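Local atomic coordinates of sterol carrier protein 2 (Thermus thermophilus, PDB entry 2CX7), a protein that probably binds sterols or other lipids in a hydrophobic cavity and carries them, as members of the SCP-2 family do. Residues W29-L35 / V51-H57; A72-A78 / L101-G107; E2-E6 / W83-E88. All blocks are in the same frame, centred on the assembly; numbering follows the deposited sequence.

Overall arrangement
Two contacts pair strands of one mixed sheet; the third lies against it. Interaction 1 pairs strands 32-37 and 49-56, and interaction 2 pairs 74-78 with 103-106; strands 32-37 and 74-78 are neighbours, so the two join directly, with Ala34 N 2.8 Å from Phe74 O and centres about 12 Å apart. Interaction 3 brings the N-terminal turn to helix 80-86; its centre lies about 17 Å from that of interaction 1 and about 16 Å from that of interaction 2. Trp83 reaches both, touching Leu35, Ala78 and Leu102. No ligand marks a site, but the apolar layer between sheet and helices is probably where lipid would lie, as in SCP-2 relatives.

Interaction 1. Residues W29-L35 / V51-H57; sequences WEGSLAL and VVLDLWH
Glu30 lies alongside both Trp56 and His57, all three side chains pointing the same way, with Glu30 CG and His57 NE2 over one face of the Trp56 indole. Glu30 CG sits over the six-membered ring of Trp56, 3.3 Å from the ring centroid, in a CH-pi contact; the exact seating of the carboxylate beyond it on the indole is doubtful. His57 NE2 donates a nearly straight bond to Glu30 OE2 at 2.7 Å; the oxygen accepts it on its anti side, while the acceptor lies in the imidazole plane. The backbone repeats the link next door, where His57 N meets Trp29 O at 2.7 Å.

The frame is an antiparallel beta hairpin, strands 32-37 and 49-56 in the five-stranded mixed sheet of the SCP-2 fold. Its hydrogen-bonded pairs, Leu33 with Leu53 and Leu35 with Val51, are tied in both directions, Leu53 N to Leu33 O spanning 2.8 Å.

A chi1 of 170° swings the Trp29 ring away from its own backbone N and brings the pyrrole side of the indole to Leu55, whose CB approaches Trp29 NE1 obliquely at 3.5 Å. Trp29 NE1 donates to Gly31 O at 2.8 Å, close to the ring plane, which helps to set the rotation of the indole. On the face carrying Leu33, Leu53 and Leu55, Leu55 CD1 touches Leu33 CB at 4.1 Å, and helix 6-17 covers Leu53 and Leu55 with Tyr12 and Leu16. The other face has Ala34 CB against Val52 CG2 at 4.0 Å.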
loop_
_atom_site.group_PDB
_atom_site.type_symbol
_atom_site.label_atom_id
_atom_site.label_comp_id
_atom_site.label_asym_id
_atom_site.label_seq_id
_atom_site.Cartn_x
_atom_site.Cartn_y
_atom_site.Cartn_z
ATOM N N TRP A 29 -6.723 2.209 13.513
ATOM C CA TRP A 29 -6.387 1.124 12.603
ATOM C C TRP A 29 -5.399 0.131 13.203
ATOM O O TRP A 29 -4.442 0.521 13.854
ATOM C CB TRP A 29 -5.773 1.671 11.310
ATOM C CG TRP A 29 -5.187 0.577 10.458
ATOM C CD1 TRP A 29 -3.939 0.021 10.564
ATOM C CD2 TRP A 29 -5.874 -0.172 9.458
ATOM N NE1 TRP A 29 -3.814 -1.036 9.692
ATOM C CE2 TRP A 29 -4.988 -1.175 9.001
ATOM C CE3 TRP A 29 -7.160 -0.098 8.904
ATOM C CZ2 TRP A 29 -5.349 -2.097 8.012
ATOM C CZ3 TRP A 29 -7.518 -1.013 7.922
ATOM C CH2 TRP A 29 -6.614 -2.000 7.485
ATOM N N GLU A 30 -5.649 -1.153 12.971
ATOM C CA GLU A 30 -4.750 -2.216 13.411
ATOM C C GLU A 30 -4.680 -3.253 12.297
ATOM O O GLU A 30 -5.698 -3.615 11.714
ATOM C CB GLU A 30 -5.243 -2.882 14.698
ATOM C CG GLU A 30 -5.027 -2.070 15.956
ATOM C CD GLU A 30 -5.716 -2.693 17.169
ATOM O OE1 GLU A 30 -5.941 -3.921 17.170
ATOM O OE2 GLU A 30 -6.027 -1.949 18.118
ATOM N N GLY A 31 -3.479 -3.726 11.992
ATOM C CA GLY A 31 -3.354 -4.724 10.947
ATOM C C GLY A 31 -2.290 -4.395 9.924
ATOM O O GLY A 31 -2.089 -3.230 9.572
ATOM N N SER A 32 -1.593 -5.422 9.455
ATOM C CA SER A 32 -0.546 -5.220 8.456
ATOM C C SER A 32 -1.205 -5.112 7.085
ATOM O O SER A 32 -2.296 -5.639 6.867
ATOM C CB SER A 32 0.456 -6.379 8.485
ATOM O OG SER A 32 -0.190 -7.637 8.383
ATOM N N LEU A 33 -0.550 -4.411 6.167
ATOM C CA LEU A 33 -1.088 -4.232 4.824
ATOM C C LEU A 33 0.010 -4.455 3.809
ATOM O O LEU A 33 1.084 -3.854 3.908
ATOM C CB LEU A 33 -1.641 -2.805 4.655
ATOM C CG LEU A 33 -2.030 -2.333 3.245
ATOM C CD1 LEU A 33 -3.254 -3.099 2.757
ATOM C CD2 LEU A 33 -2.345 -0.825 3.279
ATOM N N ALA A 34 -0.262 -5.315 2.834
ATOM C CA ALA A 34 0.703 -5.589 1.787
ATOM C C ALA A 34 0.209 -5.020 0.473
ATOM O O ALA A 34 -0.944 -5.243 0.077
ATOM C CB ALA A 34 0.931 -7.094 1.645
ATOM N N LEU A 35 1.083 -4.264 -0.184
ATOM C CA LEU A 35 0.802 -3.691 -1.490
ATOM C C LEU A 35 1.629 -4.588 -2.412
ATOM O O LEU A 35 2.862 -4.482 -2.473
ATOM C CB LEU A 35 1.277 -2.242 -1.545
ATOM C CG LEU A 35 0.738 -1.350 -0.423
ATOM C CD1 LEU A 35 1.209 0.076 -0.656
ATOM C CD2 LEU A 35 -0.797 -1.433 -0.370
ATOM N N VAL A 51 5.315 -4.486 -0.747
ATOM C CA VAL A 51 5.776 -3.632 0.331
ATOM C C VAL A 51 4.773 -3.971 1.421
ATOM O O VAL A 51 3.566 -3.836 1.224
ATOM C CB VAL A 51 5.695 -2.145 -0.008
ATOM C CG1 VAL A 51 5.936 -1.317 1.250
ATOM C CG2 VAL A 51 6.759 -1.786 -1.054
ATOM N N VAL A 52 5.277 -4.434 2.558
ATOM C CA VAL A 52 4.421 -4.824 3.663
ATOM C C VAL A 52 4.589 -3.807 4.781
ATOM O O VAL A 52 5.703 -3.570 5.259
ATOM C CB VAL A 52 4.782 -6.250 4.143
ATOM C CG1 VAL A 52 3.818 -6.709 5.228
ATOM C CG2 VAL A 52 4.737 -7.211 2.949
ATOM N N LEU A 53 3.470 -3.194 5.163
ATOM C CA LEU A 53 3.441 -2.173 6.201
ATOM C C LEU A 53 2.843 -2.695 7.509
ATOM O O LEU A 53 1.741 -3.246 7.521
ATOM C CB LEU A 53 2.604 -0.986 5.726
ATOM C CG LEU A 53 2.902 -0.417 4.335
ATOM C CD1 LEU A 53 1.736 0.450 3.857
ATOM C CD2 LEU A 53 4.194 0.381 4.386
ATOM N N ASP A 54 3.584 -2.527 8.597
ATOM C CA ASP A 54 3.120 -2.922 9.931
ATOM C C ASP A 54 2.490 -1.647 10.483
ATOM O O ASP A 54 3.155 -0.848 11.141
ATOM C CB ASP A 54 4.315 -3.351 10.789
ATOM C CG ASP A 54 3.916 -3.777 12.193
ATOM O OD1 ASP A 54 2.706 -3.806 12.504
ATOM O OD2 ASP A 54 4.823 -4.087 12.989
ATOM N N LEU A 55 1.208 -1.448 10.194
ATOM C CA LEU A 55 0.502 -0.239 10.603
ATOM C C LEU A 55 -0.225 -0.405 11.932
ATOM O O LEU A 55 -0.798 -1.456 12.195
ATOM C CB LEU A 55 -0.494 0.148 9.505
ATOM C CG LEU A 55 0.105 0.324 8.101
ATOM C CD1 LEU A 55 -0.991 0.471 7.075
ATOM C CD2 LEU A 55 1.030 1.536 8.085
ATOM N N TRP A 56 -0.227 0.647 12.748
ATOM C CA TRP A 56 -0.885 0.578 14.048
ATOM C C TRP A 56 -1.242 1.932 14.657
ATOM O O TRP A 56 -0.366 2.745 14.976
ATOM C CB TRP A 56 -0.006 -0.206 15.027
ATOM C CG TRP A 56 -0.680 -0.517 16.341
ATOM C CD1 TRP A 56 -0.748 0.284 17.442
ATOM C CD2 TRP A 56 -1.378 -1.722 16.677
ATOM N NE1 TRP A 56 -1.441 -0.347 18.447
ATOM C CE2 TRP A 56 -1.839 -1.581 18.004
ATOM C CE3 TRP A 56 -1.654 -2.910 15.985
ATOM C CZ2 TRP A 56 -2.565 -2.587 18.658
ATOM C CZ3 TRP A 56 -2.374 -3.909 16.632
ATOM C CH2 TRP A 56 -2.822 -3.740 17.958
ATOM N N HIS A 57 -2.543 2.170 14.801
ATOM C CA HIS A 57 -3.062 3.394 15.402
ATOM C C HIS A 57 -2.487 4.702 14.878
ATOM O O HIS A 57 -2.181 5.601 15.661
ATOM C CB HIS A 57 -2.879 3.348 16.924
ATOM C CG HIS A 57 -3.594 2.214 17.589
ATOM N ND1 HIS A 57 -3.674 2.089 18.961
ATOM C CD2 HIS A 57 -4.234 1.135 17.077
ATOM C CE1 HIS A 57 -4.332 0.984 19.264
ATOM N NE2 HIS A 57 -4.681 0.386 18.139
#

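Interaction 2. Residues A72-A78 / L101-G107; sequences ADFVIEA and LLELKKG
The Phe74 ring meets Gly107 at a slant, its CD2 3.8 Å from Gly107 CA, while the ring of Trp29, in the loop leading into strand 32-37, meets it at about 45°. A side chain on Gly107 would run into Phe74 CD2, and the backbone angles there also call for glycine. The other flat group used here is the peptide carbonyl of Ala72: the ammonium of Lys106 comes from above its plane, NZ standing 2.8 Å from Ala72 O and 39° out of that plane. Lys106 gets there because its chain is fully extended, running past Asp73 O.

Strands 74-78 and 103-106 pair antiparallel at one border of the sheet, interrupted by a classic beta bulge. Lys105 and Lys106 both face Val75, whose O accepts Lys105 N at 2.8 Å and, weakly, Lys106 N. Beyond the bulge, Glu77 and Glu103 bond in both directions, Glu77 N to Glu103 O at 2.8 Å. On the face of Ile76 and Leu104 the packing is apolar: Ile76 lays CG1 against Leu104 CD1 at 3.9 Å and CG2 against Leu102 CB at 3.8 Å, and Leu97 of helix 93-99 and Trp83 of helix 80-86 cover it.

The face of Val75, Glu77 and Glu103 carries most of the charge. Lys105 bends at its second torsion to lean across Glu77, and its NZ forms a salt bridge with Glu103 OE1 at 2.9 Å, weak as a hydrogen bond. A longer bridge runs to Glu77 OE2, whose place is less sure. Arg38 binds both carboxylates too, so the two glutamates, close together, share two positive partners that would tend to offset their mutual repulsion and keep both ionised.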
loop_
_atom_site.group_PDB
_atom_site.type_symbol
_atom_site.label_atom_id
_atom_site.label_comp_id
_atom_site.label_asym_id
_atom_site.label_seq_id
_atom_site.Cartn_x
_atom_site.Cartn_y
_atom_site.Cartn_z
ATOM N N ALA A 72 0.214 -10.701 5.187
ATOM C CA ALA A 72 -0.342 -9.545 5.879
ATOM C C ALA A 72 -1.820 -9.765 6.181
ATOM O O ALA A 72 -2.442 -10.678 5.638
ATOM C CB ALA A 72 -0.168 -8.291 5.024
ATOM N N ASP A 73 -2.374 -8.929 7.054
ATOM C CA ASP A 73 -3.784 -9.016 7.398
ATOM C C ASP A 73 -4.625 -8.607 6.190
ATOM O O ASP A 73 -5.708 -9.134 5.961
ATOM C CB ASP A 73 -4.097 -8.111 8.588
ATOM C CG ASP A 73 -3.464 -8.606 9.865
ATOM O OD1 ASP A 73 -3.668 -9.793 10.206
ATOM O OD2 ASP A 73 -2.766 -7.813 10.526
ATOM N N PHE A 74 -4.120 -7.643 5.429
ATOM C CA PHE A 74 -4.802 -7.197 4.227
ATOM C C PHE A 74 -3.794 -7.225 3.093
ATOM O O PHE A 74 -2.652 -6.803 3.260
ATOM C CB PHE A 74 -5.352 -5.779 4.394
ATOM C CG PHE A 74 -6.453 -5.674 5.411
ATOM C CD1 PHE A 74 -6.158 -5.540 6.763
ATOM C CD2 PHE A 74 -7.787 -5.723 5.012
ATOM C CE1 PHE A 74 -7.180 -5.454 7.711
ATOM C CE2 PHE A 74 -8.817 -5.641 5.945
ATOM C CZ PHE A 74 -8.513 -5.505 7.298
ATOM N N VAL A 75 -4.217 -7.738 1.946
ATOM C CA VAL A 75 -3.351 -7.808 0.785
ATOM C C VAL A 75 -4.080 -7.238 -0.420
ATOM O O VAL A 75 -5.178 -7.686 -0.765
ATOM C CB VAL A 75 -2.926 -9.257 0.480
ATOM C CG1 VAL A 75 -2.081 -9.301 -0.783
ATOM C CG2 VAL A 75 -2.139 -9.810 1.654
ATOM N N ILE A 76 -3.481 -6.214 -1.022
ATOM C CA ILE A 76 -4.040 -5.579 -2.214
ATOM C C ILE A 76 -3.022 -5.804 -3.322
ATOM O O ILE A 76 -1.887 -5.322 -3.259
ATOM C CB ILE A 76 -4.243 -4.072 -2.040
ATOM C CG1 ILE A 76 -5.174 -3.799 -0.856
ATOM C CG2 ILE A 76 -4.842 -3.494 -3.329
ATOM C CD1 ILE A 76 -5.411 -2.316 -0.587
ATOM N N GLU A 77 -3.447 -6.529 -4.345
ATOM C CA GLU A 77 -2.586 -6.894 -5.463
ATOM C C GLU A 77 -2.973 -6.191 -6.760
ATOM O O GLU A 77 -4.154 -5.898 -6.990
ATOM C CB GLU A 77 -2.664 -8.414 -5.638
ATOM C CG GLU A 77 -2.058 -8.972 -6.899
ATOM C CD GLU A 77 -2.440 -10.436 -7.089
ATOM O OE1 GLU A 77 -1.987 -11.274 -6.281
ATOM O OE2 GLU A 77 -3.209 -10.740 -8.033
ATOM N N ALA A 78 -1.986 -5.956 -7.621
ATOM C CA ALA A 78 -2.242 -5.284 -8.888
ATOM C C ALA A 78 -1.048 -5.399 -9.820
ATOM O O ALA A 78 0.054 -5.780 -9.397
ATOM C CB ALA A 78 -2.561 -3.807 -8.634
ATOM N N LEU A 101 -9.294 -3.123 -10.172
ATOM C CA LEU A 101 -7.983 -2.801 -10.757
ATOM C C LEU A 101 -6.966 -3.055 -9.647
ATOM O O LEU A 101 -5.860 -3.552 -9.891
ATOM C CB LEU A 101 -7.947 -1.342 -11.232
ATOM C CG LEU A 101 -8.775 -1.090 -12.496
ATOM C CD1 LEU A 101 -8.856 0.405 -12.791
ATOM C CD2 LEU A 101 -8.138 -1.843 -13.662
ATOM N N LEU A 102 -7.337 -2.674 -8.426
ATOM C CA LEU A 102 -6.532 -2.972 -7.254
ATOM C C LEU A 102 -7.406 -4.098 -6.714
ATOM O O LEU A 102 -8.583 -3.886 -6.429
ATOM C CB LEU A 102 -6.497 -1.813 -6.251
ATOM C CG LEU A 102 -5.714 -0.547 -6.628
ATOM C CD1 LEU A 102 -5.797 0.433 -5.469
ATOM C CD2 LEU A 102 -4.252 -0.885 -6.933
ATOM N N GLU A 103 -6.839 -5.289 -6.598
ATOM C CA GLU A 103 -7.600 -6.443 -6.149
ATOM C C GLU A 103 -7.350 -6.800 -4.691
ATOM O O GLU A 103 -6.215 -7.040 -4.276
ATOM C CB GLU A 103 -7.290 -7.642 -7.065
ATOM C CG GLU A 103 -7.883 -8.968 -6.600
ATOM C CD GLU A 103 -7.760 -10.080 -7.639
ATOM O OE1 GLU A 103 -6.740 -10.116 -8.357
ATOM O OE2 GLU A 103 -8.678 -10.931 -7.725
ATOM N N LEU A 104 -8.418 -6.816 -3.907
ATOM C CA LEU A 104 -8.286 -7.169 -2.501
ATOM C C LEU A 104 -8.200 -8.691 -2.415
ATOM O O LEU A 104 -9.208 -9.396 -2.521
ATOM C CB LEU A 104 -9.483 -6.648 -1.707
ATOM C CG LEU A 104 -9.378 -6.818 -0.187
ATOM C CD1 LEU A 104 -8.234 -5.951 0.351
ATOM C CD2 LEU A 104 -10.698 -6.418 0.463
ATOM N N LYS A 105 -6.984 -9.192 -2.240
ATOM C CA LYS A 105 -6.734 -10.630 -2.167
ATOM C C LYS A 105 -6.969 -11.243 -0.789
ATOM O O LYS A 105 -7.279 -12.433 -0.672
ATOM C CB LYS A 105 -5.304 -10.920 -2.609
ATOM C CG LYS A 105 -5.052 -10.694 -4.090
ATOM C CD LYS A 105 -5.809 -11.705 -4.936
ATOM C CE LYS A 105 -5.301 -11.705 -6.365
ATOM N NZ LYS A 105 -6.006 -12.683 -7.248
ATOM N N LYS A 106 -6.800 -10.438 0.251
ATOM C CA LYS A 106 -7.011 -10.908 1.620
ATOM C C LYS A 106 -7.617 -9.768 2.416
ATOM O O LYS A 106 -7.151 -8.627 2.342
ATOM C CB LYS A 106 -5.690 -11.354 2.251
ATOM C CG LYS A 106 -5.837 -11.950 3.644
ATOM C CD LYS A 106 -4.503 -12.487 4.129
ATOM C CE LYS A 106 -4.562 -12.964 5.571
ATOM N NZ LYS A 106 -3.195 -13.331 6.048
ATOM N N GLY A 107 -8.660 -10.081 3.171
ATOM C CA GLY A 107 -9.353 -9.067 3.939
ATOM C C GLY A 107 -10.688 -8.830 3.254
ATOM O O GLY A 107 -10.892 -9.261 2.115
HETATM O O HOH W 1 -0.763 -13.173 3.585
HETATM O O HOH W 2 -4.510 -13.229 -9.794
#

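Interaction 3. Residues E2-E6 / W83-E88; sequences ELFTE and WQEVLE
A type II beta turn, Glu2 to Thr5, leads into helix 6-17, and its two middle residues, Leu3 and Phe4, carry the contact with the C-terminal end of helix 80-86. Phe4 has a positive phi of 58°, as the third position of such a turn requires, and CG beside its backbone N (chi1 -60°). From there the ring reaches over the indole of Trp83 edge first: Phe4 CZ stands 3.5 Å from Trp83 CG, toward the rim of the indole face. The planes are inclined at 61° and the centroid of the Phe4 ring lies 5.1 Å from that of the five-membered ring, an edge-to-face aromatic pair.

One helical turn on, Leu87 CD1 meets the end of the ring obliquely, 3.9 Å from Phe4 CZ, and the backbone bond from Leu87 N to Trp83 O holds these two residues in step. Leu3 flanks them: its CD2 touches Leu87 CD1 at 4.3 Å, and its CD1 lies near Gln84 CG. Cutting Phe4 back to an alanine removes the ring edge from the Trp83 face and would probably open a gap there, with Leu87 CD1 losing its neighbour.

Trp83 NE1 is hydrogen-bonded to Ala36 O of strand 32-37, and Phe4 touches Val37 of that strand. Thr5 OG1 ties the turn shut through Glu2 O at 2.6 Å. The arrangement is thus a type II turn whose last residue, Thr5, is the N-cap of helix 6-17, its OG1 capping Trp8 N, with the two central residues packed on the end of helix 80-86.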
loop_
_atom_site.group_PDB
_atom_site.type_symbol
_atom_site.label_atom_id
_atom_site.label_comp_id
_atom_site.label_asym_id
_atom_site.label_seq_id
_atom_site.Cartn_x
_atom_site.Cartn_y
_atom_site.Cartn_z
ATOM N N GLU A 2 13.097 4.416 -5.946
ATOM C CA GLU A 2 12.348 3.620 -6.958
ATOM C C GLU A 2 11.234 2.836 -6.272
ATOM O O GLU A 2 11.433 2.276 -5.196
ATOM C CB GLU A 2 13.292 2.649 -7.673
ATOM C CG GLU A 2 12.679 1.969 -8.892
ATOM C CD GLU A 2 12.266 2.966 -9.965
ATOM O OE1 GLU A 2 13.108 3.813 -10.341
ATOM O OE2 GLU A 2 11.107 2.905 -10.434
ATOM N N LEU A 3 10.067 2.794 -6.904
ATOM C CA LEU A 3 8.921 2.091 -6.340
ATOM C C LEU A 3 9.184 0.624 -6.033
ATOM O O LEU A 3 9.894 -0.065 -6.768
ATOM C CB LEU A 3 7.713 2.208 -7.276
ATOM C CG LEU A 3 7.151 3.618 -7.487
ATOM C CD1 LEU A 3 5.924 3.546 -8.382
ATOM C CD2 LEU A 3 6.784 4.237 -6.145
ATOM N N PHE A 4 8.596 0.169 -4.932
ATOM C CA PHE A 4 8.695 -1.204 -4.456
ATOM C C PHE A 4 10.106 -1.723 -4.183
ATOM O O PHE A 4 10.406 -2.893 -4.422
ATOM C CB PHE A 4 7.951 -2.144 -5.415
ATOM C CG PHE A 4 6.486 -1.822 -5.548
ATOM C CD1 PHE A 4 6.027 -1.012 -6.584
ATOM C CD2 PHE A 4 5.575 -2.277 -4.599
ATOM C CE1 PHE A 4 4.680 -0.658 -6.670
ATOM C CE2 PHE A 4 4.220 -1.930 -4.671
ATOM C CZ PHE A 4 3.774 -1.118 -5.709
ATOM N N THR A 5 10.963 -0.843 -3.679
ATOM C CA THR A 5 12.329 -1.211 -3.318
ATOM C C THR A 5 12.419 -1.034 -1.809
ATOM O O THR A 5 11.618 -0.303 -1.222
ATOM C CB THR A 5 13.376 -0.298 -3.983
ATOM O OG1 THR A 5 13.115 1.065 -3.630
ATOM C CG2 THR A 5 13.335 -0.451 -5.503
ATOM N N GLU A 6 13.385 -1.694 -1.180
ATOM C CA GLU A 6 13.543 -1.592 0.267
ATOM C C GLU A 6 13.742 -0.144 0.705
ATOM O O GLU A 6 13.198 0.285 1.723
ATOM C CB GLU A 6 14.722 -2.450 0.736
ATOM C CG GLU A 6 14.743 -2.675 2.240
ATOM C CD GLU A 6 13.425 -3.222 2.751
ATOM O OE1 GLU A 6 12.419 -2.481 2.728
ATOM O OE2 GLU A 6 13.384 -4.396 3.168
ATOM N N TRP A 83 -0.249 0.054 -10.160
ATOM C CA TRP A 83 0.342 0.667 -8.972
ATOM C C TRP A 83 1.055 1.966 -9.332
ATOM O O TRP A 83 1.003 2.932 -8.574
ATOM C CB TRP A 83 1.324 -0.286 -8.280
ATOM C CG TRP A 83 0.673 -1.261 -7.336
ATOM C CD1 TRP A 83 0.750 -2.628 -7.381
ATOM C CD2 TRP A 83 -0.149 -0.944 -6.212
ATOM N NE1 TRP A 83 0.023 -3.176 -6.356
ATOM C CE2 TRP A 83 -0.538 -2.166 -5.619
ATOM C CE3 TRP A 83 -0.597 0.256 -5.641
ATOM C CZ2 TRP A 83 -1.353 -2.223 -4.488
ATOM C CZ3 TRP A 83 -1.412 0.198 -4.515
ATOM C CH2 TRP A 83 -1.780 -1.036 -3.951
ATOM N N GLN A 84 1.719 1.998 -10.486
ATOM C CA GLN A 84 2.413 3.224 -10.890
ATOM C C GLN A 84 1.395 4.354 -11.040
ATOM O O GLN A 84 1.631 5.483 -10.601
ATOM C CB GLN A 84 3.179 3.011 -12.201
ATOM C CG GLN A 84 4.397 2.104 -12.038
ATOM C CD GLN A 84 5.113 1.836 -13.350
ATOM O OE1 GLN A 84 4.476 1.672 -14.385
ATOM N NE2 GLN A 84 6.443 1.766 -13.303
ATOM N N GLU A 85 0.261 4.051 -11.646
ATOM C CA GLU A 85 -0.779 5.056 -11.811
ATOM C C GLU A 85 -1.316 5.530 -10.472
ATOM O O GLU A 85 -1.452 6.733 -10.246
ATOM C CB GLU A 85 -1.913 4.491 -12.656
ATOM C CG GLU A 85 -1.556 4.386 -14.114
ATOM C CD GLU A 85 -2.179 3.186 -14.774
ATOM O OE1 GLU A 85 -3.276 2.776 -14.343
ATOM O OE2 GLU A 85 -1.571 2.658 -15.734
ATOM N N VAL A 86 -1.604 4.589 -9.573
ATOM C CA VAL A 86 -2.147 4.947 -8.268
ATOM C C VAL A 86 -1.167 5.738 -7.417
ATOM O O VAL A 86 -1.491 6.818 -6.918
ATOM C CB VAL A 86 -2.597 3.688 -7.465
ATOM C CG1 VAL A 86 -3.025 4.085 -6.038
ATOM C CG2 VAL A 86 -3.763 3.019 -8.164
ATOM N N LEU A 87 0.040 5.205 -7.263
ATOM C CA LEU A 87 1.045 5.853 -6.434
ATOM C C LEU A 87 1.593 7.135 -7.039
ATOM O O LEU A 87 2.429 7.801 -6.426
ATOM C CB LEU A 87 2.180 4.872 -6.122
ATOM C CG LEU A 87 1.710 3.583 -5.432
ATOM C CD1 LEU A 87 2.904 2.679 -5.171
ATOM C CD2 LEU A 87 0.997 3.906 -4.124
ATOM N N GLU A 88 1.114 7.477 -8.233
ATOM C CA GLU A 88 1.519 8.696 -8.932
ATOM C C GLU A 88 0.339 9.665 -9.127
ATOM O O GLU A 88 0.457 10.690 -9.806
ATOM C CB GLU A 88 2.142 8.341 -10.281
ATOM C CG GLU A 88 3.588 7.884 -10.170
ATOM C CD GLU A 88 4.091 7.191 -11.421
ATOM O OE1 GLU A 88 3.665 7.569 -12.535
ATOM O OE2 GLU A 88 4.927 6.269 -11.289
#